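Long-range contacts in osmolarity sensor protein EnvZ (Escherichia coli, PDB 5XGA), which is a sensor histidine kinase of the inner membrane that responds to osmolarity, its periplasmic domain here holding bound CHAPS detergent: residues M23-D27 against R44-Y48; A64-A69 against R90-N94; K95-W101 against V112-L116. All blocks are in the same frame, centred on the assembly; numbering follows the deposited sequence.

Contact 1 of 3, residues M23-D27 against R44-Y48; sequences MLMTD and RREIY. With CPS (3-[(3-cholamidopropyl)dimethylammonio]-1-propanesulfonate), chain C.
Bends at chi2 (-143°) and chi3 (-96°) turn the chain of Arg-44 out of helix 41-51 and across the end of helix 10-24, where its guanidinium meets the backbone of residues 23-27. Arg-44 NH1 donates to Leu-24 O over 2.9 Å with a nearly straight N-H...O angle of 169°; the acceptor lies in the guanidinium plane, although the donor stands above the carbonyl plane. Thr-26 O sits over one face of the same group, 3.1 Å from Arg-44 NE, but the angle is too poor for a hydrogen bond. C14 of a bound CHAPS molecule lies loosely over the opposite face, 4.5 Å from Arg-44 CZ. The arginine thus joins the turn that follows one helix to the flank of another, where the detergent binds. A leucine in its place would probably leave Leu-24 O without this donor and the turn less firmly fixed to helix 41-51. Behind the polar link the two helices meet through apolar groups: Ile-47 CD1 reaches Met-23 CB at 3.7 Å, while CG2 of Ile-47 touches Leu-24 CG at 3.8 Å. At the Tyr-48 ring, Leu-24 CD1 approaches the edge and C10 of the same CHAPS molecule lies over a face, 3.4 Å from Tyr-48 CZ.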
loop_
_atom_site.group_PDB
_atom_site.type_symbol
_atom_site.label_atom_id
_atom_site.label_comp_id
_atom_site.label_asym_id
_atom_site.label_seq_id
_atom_site.Cartn_x
_atom_site.Cartn_y
_atom_site.Cartn_z
ATOM N N MET A 23 5.088 8.159 1.278
ATOM C CA MET A 23 4.986 9.311 2.166
ATOM C C MET A 23 4.764 8.895 3.618
ATOM O O MET A 23 5.285 9.534 4.528
ATOM C CB MET A 23 3.856 10.244 1.704
ATOM C CG MET A 23 4.256 11.269 0.643
ATOM S SD MET A 23 2.823 12.224 0.049
ATOM C CE MET A 23 2.008 10.986 -0.948
ATOM N N LEU A 24 3.996 7.825 3.842
ATOM C CA LEU A 24 3.830 7.292 5.188
ATOM C C LEU A 24 5.168 7.004 5.803
ATOM O O LEU A 24 5.369 7.150 7.011
ATOM C CB LEU A 24 3.029 6.002 5.180
ATOM C CG LEU A 24 1.535 6.139 5.322
ATOM C CD1 LEU A 24 0.982 4.735 5.389
ATOM C CD2 LEU A 24 1.236 6.958 6.589
ATOM N N MET A 25 6.081 6.575 4.941
ATOM C CA MET A 25 7.333 5.980 5.372
ATOM C C MET A 25 8.386 6.969 5.818
ATOM O O MET A 25 9.391 6.569 6.401
ATOM C CB MET A 25 7.901 5.124 4.242
ATOM C CG MET A 25 7.271 3.759 4.168
ATOM S SD MET A 25 8.017 2.729 2.887
ATOM C CE MET A 25 8.531 3.977 1.732
ATOM N N THR A 26 8.183 8.255 5.557
ATOM C CA THR A 26 9.265 9.194 5.814
ATOM C C THR A 26 8.763 10.605 6.119
ATOM O O THR A 26 7.630 10.954 5.806
ATOM C CB THR A 26 10.224 9.234 4.595
ATOM O OG1 THR A 26 11.385 10.022 4.898
ATOM C CG2 THR A 26 9.510 9.821 3.377
ATOM N N ASP A 27 9.621 11.414 6.728
ATOM C CA ASP A 27 9.296 12.814 6.950
ATOM C C ASP A 27 9.880 13.690 5.834
ATOM O O ASP A 27 9.593 14.894 5.761
ATOM C CB ASP A 27 9.793 13.277 8.327
ATOM C CG ASP A 27 11.300 13.124 8.495
ATOM O OD1 ASP A 27 11.922 12.431 7.670
ATOM O OD2 ASP A 27 11.857 13.690 9.459
ATOM N N ARG A 44 0.621 12.542 6.844
ATOM C CA ARG A 44 0.911 11.133 7.071
ATOM C C ARG A 44 -0.202 10.472 7.876
ATOM O O ARG A 44 -0.640 9.371 7.550
ATOM C CB ARG A 44 2.258 10.991 7.769
ATOM C CG ARG A 44 3.430 11.315 6.840
ATOM C CD ARG A 44 4.586 10.353 7.156
ATOM N NE ARG A 44 5.500 10.992 8.060
ATOM C CZ ARG A 44 6.499 10.411 8.720
ATOM N NH1 ARG A 44 6.762 9.103 8.628
ATOM N NH2 ARG A 44 7.235 11.175 9.498
ATOM N N ARG A 45 -0.656 11.165 8.918
ATOM C CA ARG A 45 -1.823 10.741 9.682
ATOM C C ARG A 45 -3.055 10.599 8.800
ATOM O O ARG A 45 -3.805 9.635 8.927
ATOM C CB ARG A 45 -2.106 11.728 10.817
ATOM C CG ARG A 45 -1.224 11.536 12.030
ATOM C CD ARG A 45 -1.693 12.375 13.206
ATOM N NE ARG A 45 -1.567 13.806 12.940
ATOM C CZ ARG A 45 -0.504 14.542 13.258
ATOM N NH1 ARG A 45 0.544 13.983 13.853
ATOM N NH2 ARG A 45 -0.484 15.842 12.981
ATOM N N GLU A 46 -3.268 11.547 7.892
ATOM C CA GLU A 46 -4.472 11.508 7.058
ATOM C C GLU A 46 -4.387 10.426 5.971
ATOM O O GLU A 46 -5.383 9.777 5.655
ATOM C CB GLU A 46 -4.728 12.876 6.429
ATOM C CG GLU A 46 -6.177 13.093 6.023
ATOM C CD GLU A 46 -7.152 12.841 7.166
ATOM O OE1 GLU A 46 -7.789 11.760 7.193
ATOM O OE2 GLU A 46 -7.282 13.724 8.039
ATOM N N ILE A 47 -3.207 10.234 5.393
ATOM C CA ILE A 47 -3.001 9.138 4.432
ATOM C C ILE A 47 -3.325 7.783 5.051
ATOM O O ILE A 47 -4.028 6.959 4.452
ATOM C CB ILE A 47 -1.544 9.074 3.918
ATOM C CG1 ILE A 47 -1.279 10.200 2.919
ATOM C CG2 ILE A 47 -1.289 7.711 3.257
ATOM C CD1 ILE A 47 0.224 10.436 2.601
ATOM N N TYR A 48 -2.788 7.555 6.246
ATOM C CA TYR A 48 -3.035 6.313 6.971
ATOM C C TYR A 48 -4.539 6.098 7.148
ATOM O O TYR A 48 -5.060 5.044 6.831
ATOM C CB TYR A 48 -2.339 6.320 8.331
ATOM C CG TYR A 48 -2.304 4.942 8.985
ATOM C CD1 TYR A 48 -1.259 4.061 8.730
ATOM C CD2 TYR A 48 -3.326 4.517 9.832
ATOM C CE1 TYR A 48 -1.228 2.796 9.300
ATOM C CE2 TYR A 48 -3.298 3.251 10.420
ATOM C CZ TYR A 48 -2.246 2.399 10.145
ATOM O OH TYR A 48 -2.196 1.145 10.715
HETATM C C1 CPS C . 1.733 9.893 13.420
HETATM C C2 CPS C . 1.743 8.797 12.370
HETATM C C3 CPS C . -0.274 7.331 13.073
HETATM C C4 CPS C . -0.725 6.147 13.928
HETATM C C5 CPS C . 0.033 4.857 13.662
HETATM C C6 CPS C . 1.447 5.087 13.203
HETATM C C7 CPS C . 1.826 3.728 12.706
HETATM C C8 CPS C . 1.537 3.030 14.010
HETATM C C9 CPS C . 0.543 3.929 14.769
HETATM C C10 CPS C . -0.820 4.085 12.674
HETATM C C11 CPS C . 0.688 9.118 11.344
HETATM C C12 CPS C . 2.448 11.196 13.066
HETATM C C13 CPS C . 3.866 11.017 12.566
HETATM C C14 CPS C . 4.203 9.542 12.486
HETATM C C15 CPS C . 3.138 8.792 11.713
HETATM C C16 CPS C . 3.664 7.424 11.348
HETATM C C17 CPS C . 3.288 6.425 12.410
HETATM C C18 CPS C . 1.789 6.261 12.334
HETATM C C19 CPS C . 1.235 7.483 12.993
HETATM C C20 CPS C . -0.408 3.066 15.622
HETATM C C21 CPS C . -1.609 3.807 16.219
HETATM C C22 CPS C . 0.314 2.266 16.713
HETATM C C23 CPS C . 0.857 0.886 16.333
HETATM C C24 CPS C . 1.434 0.137 17.537
HETATM C C25 CPS C . 1.956 -1.767 16.087
HETATM C C26 CPS C . 1.348 -3.173 16.105
HETATM C C27 CPS C . 1.932 -4.047 17.220
HETATM C C28 CPS C . 2.711 -5.394 15.428
HETATM C C29 CPS C . 4.240 -4.039 16.638
HETATM C C30 CPS C . 3.306 -5.910 17.780
HETATM N N1 CPS C . 1.930 -1.089 17.378
HETATM N N2 CPS C . 3.048 -4.880 16.756
HETATM O O1 CPS C . 1.460 0.615 18.662
HETATM O O2 CPS C . 4.734 11.750 13.423
HETATM O O3 CPS C . 3.649 6.921 13.694
HETATM O O4 CPS C . -0.674 6.509 15.288
#

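Contact 2 of 3, residues A64-A69 against R90-N94; sequences AGLRWA and RVEVN
The turn that leads out of helix 58-64 packs against the end of strand 87-92 through Gly-65 and Glu-92, whose OE2 lies 3.5 Å from Gly-65 CA. Gly-65 is the first residue to leave helical angles, with phi at 147°; a beta carbon there would be jammed against the preceding carbonyl and would also collide with Glu-92 OE2. With chi1 at 166° and an extended chain beyond CG, Glu-92 carries its carboxylate alongside this glycine. A water donates to both Ala-64 O and OE2, which also accepts a hydrogen bond from Trp-101 NE1, so two donors grip that oxygen. Farther on, Ala-69 runs beside the strand just before strand 70-71, an outermost strand of the five-stranded antiparallel sheet. Its CA makes a CA-H...O contact with Val-91 O at 3.6 Å, and its CB rests 3.9 Å from Arg-90 CB. The extended Arg-90 side chain passes Leu-66, with NH1 lying 3.7 Å from Leu-66 CD1. A second water accepts from Arg-90 NH1 at 2.9 Å and donates to Leu-66 O and Ala-69 O, bridging the guanidinium to two carbonyls of the turn. Arg-90 NE is held separately in a salt bridge with Glu-88. The Asn-94 amide comes up beside Trp-68, with Asn-94 ND2 3.3 Å from Trp-68 CD1 and the two planes 47° apart.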
loop_
_atom_site.group_PDB
_atom_site.type_symbol
_atom_site.label_atom_id
_atom_site.label_comp_id
_atom_site.label_asym_id
_atom_site.label_seq_id
_atom_site.Cartn_x
_atom_site.Cartn_y
_atom_site.Cartn_z
ATOM N N ALA A 64 -7.454 -13.900 7.674
ATOM C CA ALA A 64 -8.385 -12.808 7.394
ATOM C C ALA A 64 -8.601 -12.553 5.902
ATOM O O ALA A 64 -9.430 -11.716 5.518
ATOM C CB ALA A 64 -7.914 -11.547 8.065
ATOM N N GLY A 65 -7.859 -13.269 5.063
ATOM C CA GLY A 65 -8.013 -13.142 3.624
ATOM C C GLY A 65 -6.717 -13.337 2.861
ATOM O O GLY A 65 -6.721 -13.536 1.646
ATOM N N LEU A 66 -5.603 -13.273 3.576
ATOM C CA LEU A 66 -4.298 -13.418 2.949
ATOM C C LEU A 66 -4.171 -14.763 2.246
ATOM O O LEU A 66 -3.541 -14.873 1.201
ATOM C CB LEU A 66 -3.192 -13.267 3.987
ATOM C CG LEU A 66 -1.782 -13.495 3.444
ATOM C CD1 LEU A 66 -1.457 -12.467 2.374
ATOM C CD2 LEU A 66 -0.774 -13.448 4.570
ATOM N N ARG A 67 -4.790 -15.792 2.810
ATOM C CA ARG A 67 -4.578 -17.137 2.295
ATOM C C ARG A 67 -5.134 -17.316 0.889
ATOM O O ARG A 67 -4.632 -18.133 0.122
ATOM C CB ARG A 67 -5.181 -18.165 3.246
ATOM C CG ARG A 67 -4.201 -18.632 4.315
ATOM C CD ARG A 67 -3.375 -19.802 3.831
ATOM N NE ARG A 67 -4.231 -20.857 3.295
ATOM C CZ ARG A 67 -4.771 -21.832 4.023
ATOM N NH1 ARG A 67 -4.542 -21.900 5.329
ATOM N NH2 ARG A 67 -5.540 -22.742 3.443
ATOM N N TRP A 68 -6.149 -16.533 0.540
ATOM C CA TRP A 68 -6.742 -16.611 -0.791
ATOM C C TRP A 68 -6.064 -15.637 -1.751
ATOM O O TRP A 68 -6.288 -15.673 -2.960
ATOM C CB TRP A 68 -8.240 -16.321 -0.717
ATOM C CG TRP A 68 -8.907 -16.933 0.487
ATOM C CD1 TRP A 68 -9.755 -16.313 1.365
ATOM C CD2 TRP A 68 -8.760 -18.281 0.958
ATOM N NE1 TRP A 68 -10.152 -17.195 2.344
ATOM C CE2 TRP A 68 -9.555 -18.410 2.117
ATOM C CE3 TRP A 68 -8.037 -19.394 0.507
ATOM C CZ2 TRP A 68 -9.644 -19.607 2.834
ATOM C CZ3 TRP A 68 -8.128 -20.585 1.220
ATOM C CH2 TRP A 68 -8.927 -20.680 2.370
ATOM N N ALA A 69 -5.237 -14.764 -1.194
ATOM C CA ALA A 69 -4.588 -13.711 -1.961
ATOM C C ALA A 69 -3.450 -14.263 -2.822
ATOM O O ALA A 69 -2.635 -15.049 -2.346
ATOM C CB ALA A 69 -4.061 -12.632 -1.014
ATOM N N ARG A 90 0.236 -8.886 -2.694
ATOM C CA ARG A 90 -0.700 -9.949 -3.044
ATOM C C ARG A 90 -2.095 -9.363 -3.144
ATOM O O ARG A 90 -2.417 -8.398 -2.438
ATOM C CB ARG A 90 -0.658 -11.074 -2.010
ATOM C CG ARG A 90 0.685 -11.762 -1.911
ATOM C CD ARG A 90 0.589 -13.070 -1.148
ATOM N NE ARG A 90 1.908 -13.465 -0.674
ATOM C CZ ARG A 90 2.119 -14.286 0.346
ATOM N NH1 ARG A 90 1.086 -14.809 0.993
ATOM N NH2 ARG A 90 3.359 -14.575 0.719
ATOM N N VAL A 91 -2.930 -9.916 -4.021
ATOM C CA VAL A 91 -4.275 -9.367 -4.168
ATOM C C VAL A 91 -5.338 -10.433 -4.000
ATOM O O VAL A 91 -5.308 -11.490 -4.648
ATOM C CB VAL A 91 -4.493 -8.681 -5.525
ATOM C CG1 VAL A 91 -5.907 -8.073 -5.580
ATOM C CG2 VAL A 91 -3.434 -7.596 -5.760
ATOM N N GLU A 92 -6.272 -10.122 -3.114
ATOM C CA GLU A 92 -7.424 -10.959 -2.836
ATOM C C GLU A 92 -8.548 -10.424 -3.692
ATOM O O GLU A 92 -9.133 -9.374 -3.396
ATOM C CB GLU A 92 -7.747 -10.918 -1.337
ATOM C CG GLU A 92 -9.081 -11.443 -0.907
ATOM C CD GLU A 92 -9.273 -11.276 0.586
ATOM O OE1 GLU A 92 -10.295 -11.745 1.119
ATOM O OE2 GLU A 92 -8.391 -10.667 1.232
ATOM N N VAL A 93 -8.800 -11.111 -4.800
ATOM C CA VAL A 93 -9.793 -10.650 -5.758
ATOM C C VAL A 93 -11.145 -11.226 -5.384
ATOM O O VAL A 93 -12.144 -11.006 -6.069
ATOM C CB VAL A 93 -9.414 -11.027 -7.198
ATOM C CG1 VAL A 93 -8.287 -10.121 -7.692
ATOM C CG2 VAL A 93 -9.011 -12.495 -7.277
ATOM N N ASN A 94 -11.162 -11.961 -4.276
ATOM C CA ASN A 94 -12.410 -12.311 -3.615
ATOM C C ASN A 94 -13.019 -11.037 -3.045
ATOM O O ASN A 94 -12.367 -9.986 -3.028
ATOM C CB ASN A 94 -12.190 -13.352 -2.504
ATOM C CG ASN A 94 -10.753 -13.869 -2.444
ATOM O OD1 ASN A 94 -9.984 -13.748 -3.403
ATOM N ND2 ASN A 94 -10.390 -14.458 -1.307
HETATM O O HOH W 1 -9.641 -9.507 3.705
HETATM O O HOH W 2 -1.464 -15.739 -0.008
#

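Contact 3 of 3, residues K95-W101 against V112-L116; sequences KSSPVVW and VRVPL. With CPS (3-[(3-cholamidopropyl)dimethylammonio]-1-propanesulfonate), chain B.
Val-100 N donates to Val-114 O over 2.8 Å, the shortest hydrogen bond between residues 95-101 and 112-116. The return bond, from Val-114 N to Val-100 O, measures 2.9 Å. This reciprocal pair, together with the bond from Leu-116 N to Pro-98 O, fixes the antiparallel register. Trp-101 and Arg-113 form a non-hydrogen-bonded pair, and here the aliphatic part of the arginine covers the indole: CG stands 3.9 Å from the centroid of the six-membered ring, only 15° off its normal, which defines a CH-pi contact. Since Arg-113 has CG anti to the backbone N (chi1 -178°) and is extended as far as NE, its chain lies over the ring while the guanidinium plane is turned 79° from the indole. These residues belong to the beta hairpin of strands 99-104 and 110-115, neighbours in the five-stranded antiparallel sheet, 99-104 in the middle and 110-115 between it and strand 54-57. On the same face, Val-99 CG1 lies over the Arg-113 guanidinium, 3.6 Å from NE. Lys-95 CE comes to the edge of that group, and its NZ lies 3.7 Å from Arg-113 NH2, a like-charge approach that carries little weight because the lysine is poorly ordered. The other face carries Val-100 and Val-114, both packed on Phe-13 of helix 10-24. Beyond the strand pairing, Pro-98 CG touches Leu-116 CD1 at 3.9 Å, and Ser-97 OG makes a weak hydrogen bond to Leu-116 O. At the other end of the contact, Val-112 CG2 comes within 3.8 Å of C13 of a second CHAPS molecule.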
loop_
_atom_site.group_PDB
_atom_site.type_symbol
_atom_site.label_atom_id
_atom_site.label_comp_id
_atom_site.label_asym_id
_atom_site.label_seq_id
_atom_site.Cartn_x
_atom_site.Cartn_y
_atom_site.Cartn_z
ATOM N N LYS A 95 -14.263 -11.132 -2.579
ATOM C CA LYS A 95 -15.000 -9.972 -2.081
ATOM C C LYS A 95 -15.343 -9.046 -3.250
ATOM O O LYS A 95 -15.813 -7.922 -3.054
ATOM C CB LYS A 95 -14.194 -9.225 -1.008
ATOM C CG LYS A 95 -13.704 -10.108 0.135
ATOM C CD LYS A 95 -12.504 -9.495 0.854
ATOM C CE LYS A 95 -12.923 -8.693 2.082
ATOM N NZ LYS A 95 -13.808 -7.548 1.738
ATOM N N SER A 96 -15.097 -9.534 -4.466
ATOM C CA SER A 96 -15.406 -8.820 -5.709
ATOM C C SER A 96 -14.673 -7.471 -5.841
ATOM O O SER A 96 -14.163 -7.143 -6.919
ATOM C CB SER A 96 -16.920 -8.614 -5.836
ATOM O OG SER A 96 -17.288 -8.334 -7.178
ATOM N N SER A 97 -14.637 -6.685 -4.766
ATOM C CA SER A 97 -13.804 -5.485 -4.734
ATOM C C SER A 97 -12.457 -5.868 -4.134
ATOM O O SER A 97 -12.397 -6.341 -3.005
ATOM C CB SER A 97 -14.462 -4.364 -3.930
ATOM O OG SER A 97 -13.799 -3.127 -4.145
ATOM N N PRO A 98 -11.372 -5.683 -4.899
ATOM C CA PRO A 98 -10.072 -6.236 -4.514
ATOM C C PRO A 98 -9.595 -5.746 -3.144
ATOM O O PRO A 98 -9.947 -4.639 -2.714
ATOM C CB PRO A 98 -9.128 -5.731 -5.620
ATOM C CG PRO A 98 -10.000 -5.256 -6.716
ATOM C CD PRO A 98 -11.267 -4.799 -6.070
ATOM N N VAL A 99 -8.813 -6.585 -2.473
ATOM C CA VAL A 99 -8.128 -6.209 -1.252
ATOM C C VAL A 99 -6.633 -6.438 -1.459
ATOM O O VAL A 99 -6.213 -7.543 -1.810
ATOM C CB VAL A 99 -8.643 -7.010 -0.052
ATOM C CG1 VAL A 99 -7.856 -6.667 1.212
ATOM C CG2 VAL A 99 -10.117 -6.735 0.157
ATOM N N VAL A 100 -5.831 -5.392 -1.279
ATOM C CA VAL A 100 -4.388 -5.516 -1.458
ATOM C C VAL A 100 -3.733 -5.880 -0.135
ATOM O O VAL A 100 -4.070 -5.325 0.919
ATOM C CB VAL A 100 -3.757 -4.216 -2.010
ATOM C CG1 VAL A 100 -2.218 -4.291 -1.951
ATOM C CG2 VAL A 100 -4.246 -3.956 -3.431
ATOM N N TRP A 101 -2.836 -6.857 -0.194
ATOM C CA TRP A 101 -2.042 -7.264 0.951
ATOM C C TRP A 101 -0.586 -6.941 0.626
ATOM O O TRP A 101 -0.089 -7.346 -0.418
ATOM C CB TRP A 101 -2.221 -8.757 1.245
ATOM C CG TRP A 101 -3.579 -9.098 1.784
ATOM C CD1 TRP A 101 -4.704 -9.398 1.066
ATOM C CD2 TRP A 101 -3.949 -9.175 3.164
ATOM N NE1 TRP A 101 -5.756 -9.646 1.918
ATOM C CE2 TRP A 101 -5.313 -9.521 3.214
ATOM C CE3 TRP A 101 -3.254 -8.985 4.366
ATOM C CZ2 TRP A 101 -5.997 -9.681 4.418
ATOM C CZ3 TRP A 101 -3.931 -9.144 5.560
ATOM C CH2 TRP A 101 -5.292 -9.487 5.579
ATOM N N VAL A 112 0.223 -5.467 5.677
ATOM C CA VAL A 112 -0.604 -4.271 5.523
ATOM C C VAL A 112 -1.809 -4.613 4.656
ATOM O O VAL A 112 -1.645 -5.052 3.514
ATOM C CB VAL A 112 0.206 -3.111 4.893
ATOM C CG1 VAL A 112 -0.691 -1.964 4.507
ATOM C CG2 VAL A 112 1.305 -2.643 5.854
ATOM N N ARG A 113 -3.012 -4.437 5.203
ATOM C CA ARG A 113 -4.230 -4.736 4.457
ATOM C C ARG A 113 -4.912 -3.458 4.016
ATOM O O ARG A 113 -5.258 -2.623 4.847
ATOM C CB ARG A 113 -5.207 -5.564 5.290
ATOM C CG ARG A 113 -6.479 -5.922 4.513
ATOM C CD ARG A 113 -7.573 -6.407 5.448
ATOM N NE ARG A 113 -8.762 -6.817 4.701
ATOM C CZ ARG A 113 -9.799 -6.022 4.446
ATOM N NH1 ARG A 113 -9.813 -4.770 4.881
ATOM N NH2 ARG A 113 -10.836 -6.489 3.757
ATOM N N VAL A 114 -5.106 -3.314 2.708
ATOM C CA VAL A 114 -5.717 -2.110 2.147
ATOM C C VAL A 114 -6.757 -2.477 1.095
ATOM O O VAL A 114 -6.412 -2.948 0.014
ATOM C CB VAL A 114 -4.660 -1.175 1.502
ATOM C CG1 VAL A 114 -5.259 0.184 1.196
ATOM C CG2 VAL A 114 -3.480 -0.999 2.426
ATOM N N PRO A 115 -8.038 -2.273 1.417
ATOM C CA PRO A 115 -9.122 -2.462 0.445
ATOM C C PRO A 115 -9.088 -1.411 -0.651
ATOM O O PRO A 115 -8.850 -0.230 -0.367
ATOM C CB PRO A 115 -10.389 -2.308 1.295
ATOM C CG PRO A 115 -9.974 -1.377 2.379
ATOM C CD PRO A 115 -8.543 -1.790 2.712
ATOM N N LEU A 116 -9.315 -1.837 -1.891
ATOM C CA LEU A 116 -9.501 -0.899 -2.994
ATOM C C LEU A 116 -10.868 -0.234 -2.836
ATOM O O LEU A 116 -11.883 -0.919 -2.740
ATOM C CB LEU A 116 -9.387 -1.616 -4.348
ATOM C CG LEU A 116 -9.390 -0.765 -5.628
ATOM C CD1 LEU A 116 -8.726 -1.528 -6.755
ATOM C CD2 LEU A 116 -10.800 -0.370 -6.031
HETATM C C1 CPS B . 4.470 0.942 5.920
HETATM C C2 CPS B . 4.108 1.024 7.385
HETATM C C3 CPS B . 5.804 2.898 7.709
HETATM C C4 CPS B . 6.919 3.463 8.557
HETATM C C5 CPS B . 6.521 3.561 9.992
HETATM C C6 CPS B . 6.052 2.201 10.436
HETATM C C7 CPS B . 5.874 2.283 11.922
HETATM C C8 CPS B . 7.013 3.200 12.308
HETATM C C9 CPS B . 7.621 3.747 11.016
HETATM C C10 CPS B . 5.467 4.657 10.091
HETATM C C11 CPS B . 2.993 2.036 7.502
HETATM C C12 CPS B . 5.480 -0.154 5.636
HETATM C C13 CPS B . 4.915 -1.485 6.064
HETATM C C14 CPS B . 4.669 -1.439 7.563
HETATM C C15 CPS B . 3.673 -0.354 7.890
HETATM C C16 CPS B . 3.350 -0.371 9.375
HETATM C C17 CPS B . 4.432 0.287 10.228
HETATM C C18 CPS B . 4.864 1.657 9.666
HETATM C C19 CPS B . 5.268 1.565 8.213
HETATM C C20 CPS B . 8.231 5.150 11.221
HETATM C C21 CPS B . 8.651 5.888 9.946
HETATM C C22 CPS B . 9.385 5.119 12.217
HETATM C C23 CPS B . 9.886 6.455 12.738
HETATM C C24 CPS B . 10.472 6.281 14.134
HETATM C C25 CPS B . 10.260 6.721 16.550
HETATM C C26 CPS B . 9.299 7.335 17.587
HETATM C C27 CPS B . 9.718 7.146 19.056
HETATM C C28 CPS B . 9.294 9.370 19.807
HETATM C C29 CPS B . 7.504 7.810 19.730
HETATM C C30 CPS B . 9.182 7.446 21.370
HETATM N N1 CPS B . 9.802 6.821 15.156
HETATM N N2 CPS B . 8.936 7.962 20.008
HETATM O O1 CPS B . 11.523 5.685 14.329
HETATM O O2 CPS B . 5.810 -2.520 5.658
HETATM O O3 CPS B . 5.523 -0.614 10.422
HETATM O O4 CPS B . 8.009 2.582 8.468
#

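From the N terminus, contact 1 closes a loop of 16 residues, including the hairpin of strands 28-30 and 36-38, by bringing helix 41-51 back against the C-terminal part of helix 10-24. Contact 2 then closes a 20-residue loop containing helix 73-83, and contact 3 a 10-residue loop within the last hairpin. The three follow in series, neither nesting nor crossing. Contacts 2 and 3, with centres 8 Å apart, meet in the sheet where backbone hydrogen bonds join Arg-90 to Trp-101 and Glu-92 to Val-99. Contact 1 lies across the chain's centre, its centre about 19 Å from that of contact 3; Leu-24, Met-25 and Arg-44 of contact 1 and Val-112 of contact 3 line the same CHAPS pocket.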